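Local coordinates for rhodopsin (Todarodes pacificus, PDB 2Z73), which detects light at low intensity, the isomerization of its retinal from 11-cis to all-trans triggering G-protein signalling that activates phospholipase C, at residues Val18-Trp23 against Tyr190-Ser195; Lys109-Ile114 against Leu183-Phe188; Phe172-Tyr177 against Thr197-Leu202. One frame throughout, in Å; residues are numbered along the deposited sequence.

Contact 1. Residues Val18-Trp23 against Tyr190-Ser195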
# COMPACT_ATOMS: atom_id res chain seq x y z
N VAL A 18 -12.26 24.90 -11.71
CA VAL A 18 -12.09 26.17 -11.01
C VAL A 18 -11.05 26.00 -9.92
O VAL A 18 -11.32 25.37 -8.91
CB VAL A 18 -13.40 26.66 -10.34
CG1 VAL A 18 -13.14 27.94 -9.56
CG2 VAL A 18 -14.47 26.89 -11.40
N VAL A 19 -9.87 26.57 -10.13
CA VAL A 19 -8.78 26.51 -9.16
C VAL A 19 -9.09 27.32 -7.90
O VAL A 19 -9.46 28.48 -7.98
CB VAL A 19 -7.50 27.08 -9.77
CG1 VAL A 19 -6.44 27.26 -8.68
CG2 VAL A 19 -7.00 26.17 -10.88
N HIS A 20 -8.93 26.70 -6.74
CA HIS A 20 -9.19 27.40 -5.49
C HIS A 20 -8.30 28.61 -5.41
O HIS A 20 -7.12 28.54 -5.75
CB HIS A 20 -8.90 26.50 -4.29
CG HIS A 20 -9.34 27.08 -2.99
ND1 HIS A 20 -8.73 28.17 -2.41
CD2 HIS A 20 -10.36 26.74 -2.16
CE1 HIS A 20 -9.35 28.48 -1.29
NE2 HIS A 20 -10.34 27.62 -1.11
N PRO A 21 -8.85 29.75 -4.95
CA PRO A 21 -8.13 31.02 -4.81
C PRO A 21 -6.76 30.85 -4.16
O PRO A 21 -5.79 31.52 -4.54
CB PRO A 21 -9.07 31.84 -3.95
CG PRO A 21 -10.40 31.37 -4.41
CD PRO A 21 -10.23 29.88 -4.45
N HIS A 22 -6.68 29.95 -3.19
CA HIS A 22 -5.43 29.72 -2.49
C HIS A 22 -4.25 29.40 -3.40
O HIS A 22 -3.15 29.89 -3.18
CB HIS A 22 -5.57 28.60 -1.48
CG HIS A 22 -4.26 28.19 -0.89
ND1 HIS A 22 -3.40 29.09 -0.31
CD2 HIS A 22 -3.64 26.99 -0.85
CE1 HIS A 22 -2.30 28.46 0.07
NE2 HIS A 22 -2.42 27.18 -0.24
N TRP A 23 -4.47 28.56 -4.40
CA TRP A 23 -3.37 28.19 -5.31
C TRP A 23 -3.11 29.28 -6.34
O TRP A 23 -2.09 29.29 -7.01
CB TRP A 23 -3.69 26.87 -6.03
CG TRP A 23 -3.96 25.71 -5.11
CD1 TRP A 23 -5.13 25.02 -4.98
CD2 TRP A 23 -3.04 25.09 -4.20
NE1 TRP A 23 -5.00 24.03 -4.05
CE2 TRP A 23 -3.72 24.05 -3.55
CE3 TRP A 23 -1.70 25.32 -3.86
CZ2 TRP A 23 -3.12 23.23 -2.59
CZ3 TRP A 23 -1.10 24.52 -2.90
CH2 TRP A 23 -1.81 23.48 -2.27
N TYR A 190 -8.82 19.83 0.64
CA TYR A 190 -8.44 19.95 2.05
C TYR A 190 -8.32 21.42 2.44
O TYR A 190 -7.89 21.75 3.54
CB TYR A 190 -7.11 19.23 2.31
CG TYR A 190 -6.02 19.53 1.30
CD1 TYR A 190 -5.54 18.53 0.45
CD2 TYR A 190 -5.49 20.81 1.17
CE1 TYR A 190 -4.55 18.80 -0.50
CE2 TYR A 190 -4.51 21.10 0.23
CZ TYR A 190 -4.04 20.08 -0.61
OH TYR A 190 -3.09 20.36 -1.56
N ILE A 191 -8.72 22.29 1.53
CA ILE A 191 -8.67 23.73 1.78
C ILE A 191 -10.02 24.26 2.28
O ILE A 191 -10.11 24.84 3.36
CB ILE A 191 -8.25 24.47 0.50
CG1 ILE A 191 -6.82 24.04 0.12
CG2 ILE A 191 -8.33 25.95 0.72
CD1 ILE A 191 -6.35 24.61 -1.21
N SER A 192 -11.08 24.05 1.49
CA SER A 192 -12.41 24.49 1.87
C SER A 192 -12.73 23.99 3.28
O SER A 192 -12.51 22.83 3.59
CB SER A 192 -13.45 23.94 0.89
OG SER A 192 -13.31 24.56 -0.37
N ARG A 193 -13.28 24.87 4.11
CA ARG A 193 -13.58 24.52 5.49
C ARG A 193 -15.05 24.45 5.89
O ARG A 193 -15.38 24.56 7.08
CB ARG A 193 -12.85 25.46 6.43
CG ARG A 193 -11.37 25.50 6.18
CD ARG A 193 -10.65 26.22 7.29
NE ARG A 193 -9.21 26.17 7.13
CZ ARG A 193 -8.35 26.68 8.01
NH1 ARG A 193 -7.05 26.59 7.79
NH2 ARG A 193 -8.81 27.26 9.10
N ASP A 194 -15.93 24.24 4.92
CA ASP A 194 -17.36 24.15 5.21
C ASP A 194 -17.66 22.86 5.93
O ASP A 194 -16.86 21.92 5.90
CB ASP A 194 -18.19 24.21 3.93
CG ASP A 194 -17.75 23.19 2.92
OD1 ASP A 194 -16.83 23.49 2.13
OD2 ASP A 194 -18.31 22.07 2.93
N SER A 195 -18.82 22.81 6.57
CA SER A 195 -19.23 21.63 7.32
C SER A 195 -19.08 20.37 6.48
O SER A 195 -18.43 19.42 6.89
CB SER A 195 -20.68 21.78 7.77
OG SER A 195 -21.15 20.58 8.35

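Contact 2. Residues Lys109-Ile114 against Leu183-Phe188. With RET (retinal), chain D.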
# COMPACT_ATOMS: atom_id res chain seq x y z
N LYS A 109 -11.80 14.20 -11.39
CA LYS A 109 -12.55 13.47 -10.37
C LYS A 109 -12.12 12.01 -10.36
O LYS A 109 -11.78 11.45 -9.32
CB LYS A 109 -14.05 13.58 -10.64
CG LYS A 109 -14.53 15.01 -10.79
CD LYS A 109 -16.01 15.07 -11.01
CE LYS A 109 -16.49 16.51 -11.10
NZ LYS A 109 -17.97 16.61 -11.06
N VAL A 110 -12.14 11.39 -11.53
CA VAL A 110 -11.74 10.00 -11.66
C VAL A 110 -10.34 9.84 -11.10
O VAL A 110 -10.04 8.89 -10.37
CB VAL A 110 -11.74 9.55 -13.12
CG1 VAL A 110 -10.93 8.26 -13.27
CG2 VAL A 110 -13.18 9.34 -13.60
N TYR A 111 -9.47 10.79 -11.44
CA TYR A 111 -8.09 10.74 -10.98
C TYR A 111 -8.05 10.75 -9.46
O TYR A 111 -7.55 9.81 -8.84
CB TYR A 111 -7.32 11.92 -11.54
CG TYR A 111 -5.86 11.96 -11.16
CD1 TYR A 111 -4.86 11.69 -12.10
CD2 TYR A 111 -5.46 12.30 -9.86
CE1 TYR A 111 -3.51 11.77 -11.77
CE2 TYR A 111 -4.11 12.38 -9.52
CZ TYR A 111 -3.14 12.11 -10.47
OH TYR A 111 -1.82 12.18 -10.13
N GLY A 112 -8.56 11.81 -8.86
CA GLY A 112 -8.55 11.92 -7.41
C GLY A 112 -9.24 10.78 -6.69
O GLY A 112 -8.75 10.30 -5.68
N PHE A 113 -10.38 10.36 -7.23
CA PHE A 113 -11.18 9.27 -6.66
C PHE A 113 -10.44 7.92 -6.70
O PHE A 113 -10.52 7.12 -5.76
CB PHE A 113 -12.49 9.17 -7.43
CG PHE A 113 -13.37 8.04 -7.01
CD1 PHE A 113 -13.70 7.84 -5.68
CD2 PHE A 113 -13.92 7.18 -7.96
CE1 PHE A 113 -14.56 6.82 -5.29
CE2 PHE A 113 -14.79 6.15 -7.59
CZ PHE A 113 -15.10 5.97 -6.24
N ILE A 114 -9.72 7.68 -7.80
CA ILE A 114 -8.96 6.47 -7.97
C ILE A 114 -7.75 6.49 -7.04
O ILE A 114 -7.36 5.45 -6.48
CB ILE A 114 -8.47 6.34 -9.42
CG1 ILE A 114 -9.64 5.97 -10.32
CG2 ILE A 114 -7.36 5.30 -9.51
CD1 ILE A 114 -10.22 4.59 -10.04
N LEU A 183 -1.08 22.43 -9.77
CA LEU A 183 -2.25 22.23 -10.61
C LEU A 183 -2.09 21.27 -11.79
O LEU A 183 -2.62 21.52 -12.86
CB LEU A 183 -2.70 23.59 -11.12
CG LEU A 183 -2.73 24.65 -10.03
CD1 LEU A 183 -3.17 25.99 -10.60
CD2 LEU A 183 -3.68 24.20 -8.92
N CYS A 184 -1.37 20.17 -11.60
CA CYS A 184 -1.17 19.20 -12.67
C CYS A 184 -1.53 17.79 -12.24
O CYS A 184 -1.14 16.82 -12.86
CB CYS A 184 0.25 19.25 -13.21
SG CYS A 184 0.51 20.68 -14.26
N ASN A 185 -2.26 17.71 -11.15
CA ASN A 185 -2.75 16.43 -10.67
C ASN A 185 -3.91 16.80 -9.77
O ASN A 185 -4.08 17.96 -9.41
CB ASN A 185 -1.66 15.62 -9.94
CG ASN A 185 -1.40 16.11 -8.54
OD1 ASN A 185 -0.54 16.96 -8.32
ND2 ASN A 185 -2.14 15.58 -7.56
N CYS A 186 -4.74 15.82 -9.44
CA CYS A 186 -5.90 16.11 -8.62
C CYS A 186 -5.87 15.36 -7.31
O CYS A 186 -5.07 14.47 -7.12
CB CYS A 186 -7.17 15.81 -9.44
SG CYS A 186 -7.48 17.13 -10.67
N SER A 187 -6.73 15.78 -6.39
CA SER A 187 -6.83 15.16 -5.07
C SER A 187 -8.12 15.69 -4.46
O SER A 187 -8.89 16.36 -5.14
CB SER A 187 -5.63 15.56 -4.21
OG SER A 187 -5.64 14.86 -2.98
N PHE A 188 -8.36 15.39 -3.18
CA PHE A 188 -9.57 15.89 -2.54
C PHE A 188 -9.33 17.33 -2.08
O PHE A 188 -8.21 17.82 -2.09
CB PHE A 188 -9.96 15.01 -1.36
CG PHE A 188 -8.92 14.90 -0.28
CD1 PHE A 188 -9.09 15.55 0.95
CD2 PHE A 188 -7.77 14.15 -0.47
CE1 PHE A 188 -8.14 15.44 1.97
CE2 PHE A 188 -6.81 14.04 0.53
CZ PHE A 188 -7.00 14.68 1.76
C1 RET D . -5.20 10.57 3.87
C2 RET D . -4.21 10.11 4.98
C3 RET D . -3.13 9.14 4.53
C4 RET D . -3.69 7.93 3.76
C5 RET D . -4.69 8.34 2.68
C6 RET D . -5.38 9.52 2.70
C7 RET D . -6.36 9.92 1.61
C8 RET D . -6.00 10.30 0.30
C9 RET D . -6.79 10.64 -0.88
C10 RET D . -6.04 10.92 -1.95
C11 RET D . -6.40 11.23 -3.32
C12 RET D . -5.57 11.51 -4.37
C13 RET D . -4.08 11.73 -4.52
C14 RET D . -3.53 11.90 -5.76
C15 RET D . -2.10 12.14 -5.99
C16 RET D . -6.55 10.90 4.52
C17 RET D . -4.64 11.94 3.35
C18 RET D . -4.78 7.26 1.63
C19 RET D . -8.31 10.61 -0.83
C20 RET D . -3.24 11.73 -3.22

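Contact 3. Residues Phe172-Tyr177 against Thr197-Leu202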
# COMPACT_ATOMS: atom_id res chain seq x y z
N PHE A 172 -20.12 12.59 -4.79
CA PHE A 172 -21.51 13.00 -4.61
C PHE A 172 -21.73 14.32 -3.90
O PHE A 172 -22.83 14.61 -3.45
CB PHE A 172 -22.28 11.88 -3.90
CG PHE A 172 -22.48 10.66 -4.75
CD1 PHE A 172 -23.06 10.78 -6.02
CD2 PHE A 172 -22.09 9.41 -4.31
CE1 PHE A 172 -23.26 9.66 -6.82
CE2 PHE A 172 -22.28 8.28 -5.10
CZ PHE A 172 -22.86 8.40 -6.36
N GLY A 173 -20.68 15.13 -3.80
CA GLY A 173 -20.81 16.42 -3.15
C GLY A 173 -20.25 16.50 -1.75
O GLY A 173 -19.85 17.56 -1.29
N TRP A 174 -20.22 15.37 -1.06
CA TRP A 174 -19.69 15.32 0.30
C TRP A 174 -18.17 15.42 0.21
O TRP A 174 -17.44 14.48 0.52
CB TRP A 174 -20.12 14.02 0.96
CG TRP A 174 -19.73 13.89 2.38
CD1 TRP A 174 -19.51 14.90 3.27
CD2 TRP A 174 -19.58 12.67 3.11
NE1 TRP A 174 -19.24 14.38 4.52
CE2 TRP A 174 -19.27 13.01 4.44
CE3 TRP A 174 -19.68 11.32 2.77
CZ2 TRP A 174 -19.06 12.05 5.44
CZ3 TRP A 174 -19.48 10.36 3.75
CH2 TRP A 174 -19.17 10.73 5.07
N GLY A 175 -17.71 16.58 -0.24
CA GLY A 175 -16.30 16.82 -0.41
C GLY A 175 -16.05 17.10 -1.88
O GLY A 175 -17.00 17.28 -2.65
N ALA A 176 -14.79 17.13 -2.29
CA ALA A 176 -14.52 17.38 -3.69
C ALA A 176 -13.13 16.97 -4.11
O ALA A 176 -12.21 16.86 -3.30
CB ALA A 176 -14.75 18.85 -4.00
N TYR A 177 -13.00 16.72 -5.41
CA TYR A 177 -11.74 16.34 -6.01
C TYR A 177 -11.39 17.43 -7.00
O TYR A 177 -12.10 17.65 -7.98
CB TYR A 177 -11.88 14.99 -6.72
CG TYR A 177 -11.84 13.82 -5.78
CD1 TYR A 177 -10.70 13.58 -5.01
CD2 TYR A 177 -12.91 12.93 -5.66
CE1 TYR A 177 -10.61 12.48 -4.16
CE2 TYR A 177 -12.84 11.82 -4.81
CZ TYR A 177 -11.67 11.60 -4.06
OH TYR A 177 -11.54 10.50 -3.25
N THR A 197 -17.38 19.62 3.59
CA THR A 197 -16.00 19.26 3.27
C THR A 197 -15.22 18.74 4.47
O THR A 197 -14.51 17.73 4.37
CB THR A 197 -15.22 20.45 2.70
OG1 THR A 197 -15.93 21.02 1.58
CG2 THR A 197 -13.84 19.99 2.25
N ARG A 198 -15.36 19.41 5.61
CA ARG A 198 -14.64 19.02 6.82
C ARG A 198 -15.04 17.67 7.37
O ARG A 198 -14.19 16.94 7.88
CB ARG A 198 -14.80 20.10 7.90
CG ARG A 198 -14.07 19.80 9.19
CD ARG A 198 -13.98 21.03 10.08
NE ARG A 198 -12.95 21.95 9.61
CZ ARG A 198 -12.67 23.12 10.19
NH1 ARG A 198 -13.35 23.50 11.26
NH2 ARG A 198 -11.70 23.89 9.71
N SER A 199 -16.32 17.33 7.27
CA SER A 199 -16.79 16.03 7.77
C SER A 199 -16.22 14.91 6.90
O SER A 199 -15.81 13.86 7.41
CB SER A 199 -18.32 15.97 7.77
OG SER A 199 -18.87 16.32 6.51
N ASN A 200 -16.20 15.14 5.59
CA ASN A 200 -15.66 14.14 4.68
C ASN A 200 -14.17 13.96 4.94
O ASN A 200 -13.67 12.84 4.88
CB ASN A 200 -15.90 14.55 3.23
CG ASN A 200 -15.50 13.47 2.25
OD1 ASN A 200 -14.54 13.63 1.49
ND2 ASN A 200 -16.22 12.36 2.27
N ILE A 201 -13.47 15.05 5.22
CA ILE A 201 -12.04 14.93 5.52
C ILE A 201 -11.88 14.12 6.80
O ILE A 201 -11.12 13.16 6.85
CB ILE A 201 -11.38 16.31 5.75
CG1 ILE A 201 -11.30 17.07 4.44
CG2 ILE A 201 -10.00 16.12 6.36
CD1 ILE A 201 -10.66 18.42 4.55
N LEU A 202 -12.61 14.51 7.84
CA LEU A 202 -12.52 13.80 9.12
C LEU A 202 -12.83 12.32 8.93
O LEU A 202 -12.24 11.46 9.58
CB LEU A 202 -13.48 14.43 10.13
CG LEU A 202 -13.13 15.87 10.49
CD1 LEU A 202 -14.20 16.45 11.38
CD2 LEU A 202 -11.77 15.92 11.18

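Contact 1. Residues Val18-Trp23 against Tyr190-Ser195
Ile-191 of the second extracellular loop pushes its side chain between His-20, His-22 and Trp-23, at the start of the short helix 21-24 in the extracellular N-terminal region. Its two branches part company. CG2 sits over one face of the His-20 ring, 3.4 Å from the centroid and 23° off the normal, a CH-pi contact displaced toward NE2; CD of Pro-21 takes the opposite face. The other branch diverges toward the indole: with CG1 anti to the carbonyl carbon (chi1 -63°) and CD1 extended beyond it, CD1 comes 3.2 Å from Trp-23 NE1. The same methyl meets the edge of the His-22 ring, 3.6 Å from CD2.

The rotation of the His-20 imidazole is restrained by its role as N-cap: ND1 accepts the backbone N of His-22 at 2.8 Å, in the ring plane and nearly straight (168°). Beyond Ile-191, Tyr-190 meets the indole edge-on, its OH 3.0 Å from Trp-23 CZ2, while that hydroxyl is hydrogen-bonded to Glu-180. His-22 is anchored in turn, NE2 bonding to Val-292 O.

Apolar and aromatic contacts thus join the two segments. Tyr-190 leans on Tyr-277, Ala-281 and Ala-284 of helix 246-286, and both it and Trp-23 touch Ala-297 of helix 294-306.

Contact 2. Residues Lys109-Ile114 against Leu183-Phe188
Tyr-111 lies against Asn-185 and Cys-186 where the outer end of the third transmembrane helix passes strand 186-188, the short axes 6.4 Å apart at 59°. The direct contacts are van der Waals: Cys-186 O stands at the ring edge of Tyr-111, 3.3 Å from CE2, and Asn-185 CB approaches OH to 3.4 Å. With CG anti to the backbone N (chi1 -178°), the ring reaches along the loop. Gly-112 CA comes to 4.4 Å from Ser-187 CA.

Cys-186 is tied to Cys-108, the helix-to-loop disulfide of rhodopsin-like receptors. Asn-185 ND2 donates to Cys-186 O (3.2 Å, 135°) from above the carbonyl plane; the other polar bonds leave the two segments, Tyr-111 OH to Asn-87 O and Lys-305 NZ, Asn-185 to Gln-298 and Glu-180, Ser-187 OG to Tyr-277. A phenylalanine in place of Tyr-111 would lack the hydroxyl and would probably leave Asn-87 O and the retinal-bearing Lys-305 without this partner.

Retinal runs past both segments, Cys-186 O 3.3 Å from C14, Gly-112 O 3.5 Å from C11 and Phe-188 CD2 3.6 Å from C19. The wall is thus mixed: polar groups along C11-C15 of the polyene, Phe-188 by its C9/C19 part.

Contact 3. Residues Phe172-Tyr177 against Thr197-Leu202
Gly-175 and Thr-197 bring their backbones together, CA to CA 4.4 Å, where the loop after helix 149-167 passes the first turns of helix 195-224. The loop bends sharply at Trp-174, the centre of an inverse gamma turn closed by Gly-175 N to Gly-173 O (2.6 Å). Gly-173 and Gly-175 both have positive phi, at which a beta carbon would press on the preceding carbonyl O; on Gly-175 it would also collide with Asn-200 OD1, whereas Gly-173 meets nothing of helix 197-202. Thr-197 lies in regular helix, its O accepting the N of Ile-201, and its OG1 bonds to Asp-194, the N-cap of this helix.

The contact therefore joins the loop that follows the fourth transmembrane helix to the extracellular end of the fifth, in the seven-helix bundle of the rhodopsin family. Trp-174 makes most of the contact, its CG anti to the backbone N (chi1 -176°), which lays the indole alongside the helix. NE1 donates to Ser-199 OG at 2.8 Å, the oxygen almost exactly in the ring plane. Ser-199 OG, accepting from the indole, is also held to the preceding turn, by Ser-195 O and, its strongest partner there, Thr-196 O.

Asn-200 occupies one face of the same indole. Its CB stands 3.7 Å from the centroid of the five-membered ring, a CH-pi contact over the face, and ND2 lies 3.5 Å from CD2; the amide plane is inclined 63° to the ring, not stacked flat. Trp-174 also touches Thr-196 and Cys-203, and Asn-200 packs on Pro-170.

How the contacts relate
All three contacts lie at the extracellular end of the seven-helix bundle and involve the second extracellular loop. Their centres are 14 Å apart for contacts 1 and 2 and for contacts 2 and 3, and 11 Å for contacts 1 and 3. Along the chain contact 2 is nested within the loop closed by contact 1, whereas contact 3 alternates with both. The antiparallel pair 177-179 and 186-188 links contacts 3 and 2, and Tyr-177 CE1 lies 3.2 Å from Gly-112 O; Val-19 packs on Leu-183, joining contacts 1 and 2. N-terminal region, third and fifth helices are thereby tied to one loop that lies over the retinal.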